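Local coordinates for monomethylamine methyltransferase MtmB1 (Methanosarcina barkeri, PDB 1NTH), which catalyses transfer of the methyl group from monomethylamine to the corrinoid cofactor of its partner protein MtmC, a step of methanogenesis from methylamine, at residues Pro33-Phe47 against Gly266-Asp278. Numbering follows the deposited sequence.
Sequences PMKAMELKQKYGLDF and GYAGGIEETTIVD
On the outside of the TIM barrel, helix 24-42 and the chain leaving it wrap around the first turns of helix 271-288, K40 meeting E272 and E273, and F47 meeting E272. The short helix axes cross at 106°, 8.9 Å apart at closest approach. K40 lies fully extended over the two glutamates, its CG anti to the backbone N. Its NZ forms long salt bridges, 3.4 Å to E272 OE1, with only a weak hydrogen bond in it, and 3.5 Å to E273 OE1; two waters each accept a hydrogen bond from NZ and donate one to E273, one to OE1 and the other to OE2. A Schellman motif at G44, whose phi is positive, ends helix 24-42 and turns the chain across E272. That carboxylate is shared: while OE1 faces K40, OE2 accepts F47 N through its anti lone pair at 3.0 Å, nearly straight at 169°. Chi1 of E272 (-72°) sets CG over the F47 ring, 3.8 Å from the centroid, a CH-pi contact, and the bend at chi2 turns the carboxylate toward F47 N. T275 OG1 reaches the edge of that ring, 3.3 Å from F47 CE2, and W317 of helix 309-325 stacks with it. Beneath the charges, I276 CD1 packs against L45 CD1 at 3.6 Å and touches L39 CB. Farther back along helix 24-42, A36 CB rests on E273 CB, and a water donates to both P33 O and A268 O.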
loop_
_atom_site.group_PDB
_atom_site.type_symbol
_atom_site.label_atom_id
_atom_site.label_comp_id
_atom_site.label_asym_id
_atom_site.label_seq_id
_atom_site.Cartn_x
_atom_site.Cartn_y
_atom_site.Cartn_z
ATOM N N PRO A 33 12.719 44.189 -22.125
ATOM C CA PRO A 33 14.033 44.813 -22.317
ATOM C C PRO A 33 14.186 46.180 -21.642
ATOM O O PRO A 33 15.258 46.504 -21.138
ATOM C CB PRO A 33 14.172 44.876 -23.841
ATOM C CG PRO A 33 12.752 44.953 -24.315
ATOM C CD PRO A 33 12.057 43.949 -23.419
ATOM N N MET A 34 13.121 46.977 -21.620
ATOM C CA MET A 34 13.190 48.289 -20.981
ATOM C C MET A 34 13.437 48.172 -19.480
ATOM O O MET A 34 14.298 48.856 -18.926
ATOM C CB MET A 34 11.896 49.077 -21.207
ATOM C CG MET A 34 11.811 49.789 -22.549
ATOM S SD MET A 34 10.249 50.672 -22.715
ATOM C CE MET A 34 10.526 52.089 -21.669
ATOM N N LYS A 35 12.682 47.302 -18.817
ATOM C CA LYS A 35 12.841 47.149 -17.378
ATOM C C LYS A 35 14.195 46.564 -16.985
ATOM O O LYS A 35 14.802 46.998 -16.006
ATOM C CB LYS A 35 11.716 46.286 -16.806
ATOM C CG LYS A 35 11.705 46.234 -15.284
ATOM C CD LYS A 35 11.537 47.618 -14.676
ATOM C CE LYS A 35 10.190 48.219 -15.026
ATOM N NZ LYS A 35 10.008 49.552 -14.393
ATOM N N ALA A 36 14.671 45.583 -17.742
ATOM C CA ALA A 36 15.960 44.970 -17.431
ATOM C C ALA A 36 17.060 46.018 -17.578
ATOM O O ALA A 36 17.966 46.109 -16.750
ATOM C CB ALA A 36 16.223 43.797 -18.360
ATOM N N MET A 37 16.962 46.814 -18.638
ATOM C CA MET A 37 17.929 47.871 -18.917
ATOM C C MET A 37 17.902 48.919 -17.806
ATOM O O MET A 37 18.944 49.369 -17.332
ATOM C CB MET A 37 17.582 48.527 -20.254
ATOM C CG MET A 37 18.533 49.630 -20.669
ATOM S SD MET A 37 18.070 50.335 -22.260
ATOM C CE MET A 37 19.102 49.387 -23.363
ATOM N N GLU A 38 16.696 49.304 -17.406
ATOM C CA GLU A 38 16.495 50.292 -16.356
ATOM C C GLU A 38 17.083 49.831 -15.022
ATOM O O GLU A 38 17.808 50.570 -14.356
ATOM C CB GLU A 38 14.998 50.567 -16.190
ATOM C CG GLU A 38 14.643 51.431 -14.994
ATOM C CD GLU A 38 13.143 51.606 -14.824
ATOM O OE1 GLU A 38 12.372 50.871 -15.478
ATOM O OE2 GLU A 38 12.734 52.477 -14.026
ATOM N N LEU A 39 16.768 48.601 -14.637
ATOM C CA LEU A 39 17.256 48.063 -13.374
ATOM C C LEU A 39 18.766 47.855 -13.356
ATOM O O LEU A 39 19.412 48.058 -12.322
ATOM C CB LEU A 39 16.522 46.760 -13.057
ATOM C CG LEU A 39 15.015 46.962 -12.872
ATOM C CD1 LEU A 39 14.326 45.616 -12.686
ATOM C CD2 LEU A 39 14.760 47.867 -11.674
ATOM N N LYS A 40 19.343 47.461 -14.487
ATOM C CA LYS A 40 20.785 47.264 -14.541
ATOM C C LYS A 40 21.500 48.574 -14.223
ATOM O O LYS A 40 22.439 48.608 -13.431
ATOM C CB LYS A 40 21.234 46.778 -15.920
ATOM C CG LYS A 40 22.752 46.661 -16.027
ATOM C CD LYS A 40 23.221 46.313 -17.424
ATOM C CE LYS A 40 24.739 46.261 -17.477
ATOM N NZ LYS A 40 25.241 45.922 -18.835
ATOM N N GLN A 41 21.043 49.659 -14.838
ATOM C CA GLN A 41 21.665 50.958 -14.618
ATOM C C GLN A 41 21.337 51.541 -13.245
ATOM O O GLN A 41 22.220 52.057 -12.561
ATOM C CB GLN A 41 21.244 51.931 -15.727
ATOM C CG GLN A 41 21.911 53.307 -15.666
ATOM C CD GLN A 41 23.428 53.243 -15.558
ATOM O OE1 GLN A 41 24.072 52.334 -16.089
ATOM N NE2 GLN A 41 24.006 54.227 -14.878
ATOM N N LYS A 42 20.076 51.453 -12.835
ATOM C CA LYS A 42 19.676 51.981 -11.537
ATOM C C LYS A 42 20.442 51.348 -10.382
ATOM O O LYS A 42 20.790 52.032 -9.421
ATOM C CB LYS A 42 18.176 51.748 -11.329
ATOM C CG LYS A 42 17.693 51.938 -9.896
ATOM C CD LYS A 42 16.245 51.491 -9.730
ATOM C CE LYS A 42 15.802 51.572 -8.277
ATOM N NZ LYS A 42 14.384 51.158 -8.094
ATOM N N TYR A 43 20.717 50.051 -10.474
ATOM C CA TYR A 43 21.459 49.371 -9.416
ATOM C C TYR A 43 22.949 49.274 -9.726
ATOM O O TYR A 43 23.718 48.725 -8.939
ATOM C CB TYR A 43 20.884 47.972 -9.167
ATOM C CG TYR A 43 19.564 47.989 -8.436
ATOM C CD1 TYR A 43 18.357 47.895 -9.128
ATOM C CD2 TYR A 43 19.520 48.127 -7.050
ATOM C CE1 TYR A 43 17.136 47.938 -8.454
ATOM C CE2 TYR A 43 18.308 48.172 -6.367
ATOM C CZ TYR A 43 17.123 48.076 -7.075
ATOM O OH TYR A 43 15.926 48.113 -6.399
ATOM N N GLY A 44 23.351 49.812 -10.873
ATOM C CA GLY A 44 24.750 49.785 -11.264
ATOM C C GLY A 44 25.365 48.400 -11.293
ATOM O O GLY A 44 26.498 48.205 -10.851
ATOM N N LEU A 45 24.633 47.431 -11.829
ATOM C CA LEU A 45 25.139 46.067 -11.888
ATOM C C LEU A 45 26.309 45.916 -12.854
ATOM O O LEU A 45 26.239 46.333 -14.009
ATOM C CB LEU A 45 24.015 45.101 -12.273
ATOM C CG LEU A 45 22.794 45.116 -11.352
ATOM C CD1 LEU A 45 21.792 44.067 -11.825
ATOM C CD2 LEU A 45 23.218 44.839 -9.914
ATOM N N ASP A 46 27.385 45.315 -12.359
ATOM C CA ASP A 46 28.596 45.080 -13.137
ATOM C C ASP A 46 29.252 43.841 -12.533
ATOM O O ASP A 46 29.746 43.884 -11.406
ATOM C CB ASP A 46 29.543 46.277 -13.014
ATOM C CG ASP A 46 30.749 46.170 -13.933
ATOM O OD1 ASP A 46 31.028 45.063 -14.436
ATOM O OD2 ASP A 46 31.426 47.199 -14.145
ATOM N N PHE A 47 29.252 42.738 -13.277
ATOM C CA PHE A 47 29.827 41.491 -12.779
ATOM C C PHE A 47 31.345 41.416 -12.908
ATOM O O PHE A 47 31.977 40.492 -12.395
ATOM C CB PHE A 47 29.173 40.297 -13.481
ATOM C CG PHE A 47 27.692 40.169 -13.214
ATOM C CD1 PHE A 47 27.057 40.982 -12.273
ATOM C CD2 PHE A 47 26.935 39.223 -13.898
ATOM C CE1 PHE A 47 25.690 40.851 -12.021
ATOM C CE2 PHE A 47 25.570 39.085 -13.650
ATOM C CZ PHE A 47 24.947 39.900 -12.713
ATOM N N GLY A 266 18.933 37.434 -25.645
ATOM C CA GLY A 266 17.521 37.334 -25.966
ATOM C C GLY A 266 16.767 38.623 -25.704
ATOM O O GLY A 266 17.343 39.707 -25.782
ATOM N N TYR A 267 15.484 38.514 -25.372
ATOM C CA TYR A 267 14.660 39.694 -25.128
ATOM C C TYR A 267 15.135 40.607 -24.001
ATOM O O TYR A 267 14.910 41.817 -24.047
ATOM C CB TYR A 267 13.207 39.289 -24.858
ATOM C CG TYR A 267 12.547 38.515 -25.977
ATOM C CD1 TYR A 267 12.683 38.915 -27.309
ATOM C CD2 TYR A 267 11.766 37.393 -25.703
ATOM C CE1 TYR A 267 12.057 38.209 -28.341
ATOM C CE2 TYR A 267 11.140 36.684 -26.721
ATOM C CZ TYR A 267 11.287 37.096 -28.036
ATOM O OH TYR A 267 10.661 36.389 -29.038
ATOM N N ALA A 268 15.785 40.041 -22.990
ATOM C CA ALA A 268 16.258 40.839 -21.862
ATOM C C ALA A 268 17.503 41.651 -22.194
ATOM O O ALA A 268 17.684 42.760 -21.692
ATOM C CB ALA A 268 16.541 39.940 -20.669
ATOM N N GLY A 269 18.361 41.091 -23.037
ATOM C CA GLY A 269 19.583 41.777 -23.401
ATOM C C GLY A 269 20.834 40.990 -23.046
ATOM O O GLY A 269 20.893 39.774 -23.243
ATOM N N GLY A 270 21.826 41.689 -22.497
ATOM C CA GLY A 270 23.094 41.072 -22.146
ATOM C C GLY A 270 23.187 40.274 -20.857
ATOM O O GLY A 270 22.179 39.819 -20.313
ATOM N N ILE A 271 24.417 40.120 -20.369
ATOM C CA ILE A 271 24.698 39.353 -19.159
ATOM C C ILE A 271 23.942 39.804 -17.912
ATOM O O ILE A 271 23.142 39.047 -17.366
ATOM C CB ILE A 271 26.215 39.349 -18.842
ATOM C CG1 ILE A 271 26.982 38.690 -19.993
ATOM C CG2 ILE A 271 26.472 38.606 -17.533
ATOM C CD1 ILE A 271 28.488 38.661 -19.797
ATOM N N GLU A 272 24.186 41.028 -17.453
ATOM C CA GLU A 272 23.500 41.498 -16.255
ATOM C C GLU A 272 21.985 41.528 -16.435
ATOM O O GLU A 272 21.237 41.177 -15.519
ATOM C CB GLU A 272 23.998 42.890 -15.845
ATOM C CG GLU A 272 25.404 42.928 -15.248
ATOM C CD GLU A 272 26.506 42.880 -16.288
ATOM O OE1 GLU A 272 26.196 42.949 -17.498
ATOM O OE2 GLU A 272 27.689 42.788 -15.893
ATOM N N GLU A 273 21.531 41.944 -17.613
ATOM C CA GLU A 273 20.099 42.012 -17.887
ATOM C C GLU A 273 19.445 40.635 -17.811
ATOM O O GLU A 273 18.375 40.476 -17.223
ATOM C CB GLU A 273 19.836 42.607 -19.275
ATOM C CG GLU A 273 20.243 44.065 -19.445
ATOM C CD GLU A 273 21.699 44.242 -19.848
ATOM O OE1 GLU A 273 22.058 45.366 -20.257
ATOM O OE2 GLU A 273 22.485 43.274 -19.760
ATOM N N THR A 274 20.089 39.645 -18.418
ATOM C CA THR A 274 19.555 38.291 -18.423
ATOM C C THR A 274 19.589 37.692 -17.016
ATOM O O THR A 274 18.737 36.877 -16.664
ATOM C CB THR A 274 20.343 37.386 -19.396
ATOM O OG1 THR A 274 20.301 37.953 -20.713
ATOM C CG2 THR A 274 19.723 35.991 -19.455
ATOM N N THR A 275 20.562 38.108 -16.210
ATOM C CA THR A 275 20.673 37.601 -14.846
ATOM C C THR A 275 19.548 38.173 -13.984
ATOM O O THR A 275 19.024 37.496 -13.099
ATOM C CB THR A 275 22.049 37.944 -14.238
ATOM O OG1 THR A 275 23.082 37.511 -15.136
ATOM C CG2 THR A 275 22.235 37.229 -12.897
ATOM N N ILE A 276 19.174 39.424 -14.243
ATOM C CA ILE A 276 18.081 40.048 -13.511
ATOM C C ILE A 276 16.822 39.222 -13.780
ATOM O O ILE A 276 16.056 38.917 -12.865
ATOM C CB ILE A 276 17.849 41.505 -13.985
ATOM C CG1 ILE A 276 19.011 42.385 -13.524
ATOM C CG2 ILE A 276 16.523 42.036 -13.445
ATOM C CD1 ILE A 276 18.937 43.818 -14.040
ATOM N N VAL A 277 16.619 38.854 -15.041
ATOM C CA VAL A 277 15.465 38.047 -15.422
ATOM C C VAL A 277 15.551 36.681 -14.744
ATOM O O VAL A 277 14.547 36.162 -14.250
ATOM C CB VAL A 277 15.406 37.843 -16.959
ATOM C CG1 VAL A 277 14.422 36.733 -17.312
ATOM C CG2 VAL A 277 14.987 39.137 -17.629
ATOM N N ASP A 278 16.752 36.112 -14.719
ATOM C CA ASP A 278 16.967 34.801 -14.107
ATOM C C ASP A 278 16.566 34.822 -12.631
ATOM O O ASP A 278 15.875 33.918 -12.159
ATOM C CB ASP A 278 18.434 34.390 -14.247
ATOM C CG ASP A 278 18.646 32.904 -14.029
ATOM O OD1 ASP A 278 17.676 32.212 -13.652
ATOM O OD2 ASP A 278 19.783 32.432 -14.236
HETATM O O HOH W 1 17.607 45.300 -22.272
HETATM O O HOH W 2 24.951 43.927 -20.577
HETATM O O HOH W 3 24.058 46.771 -21.068
#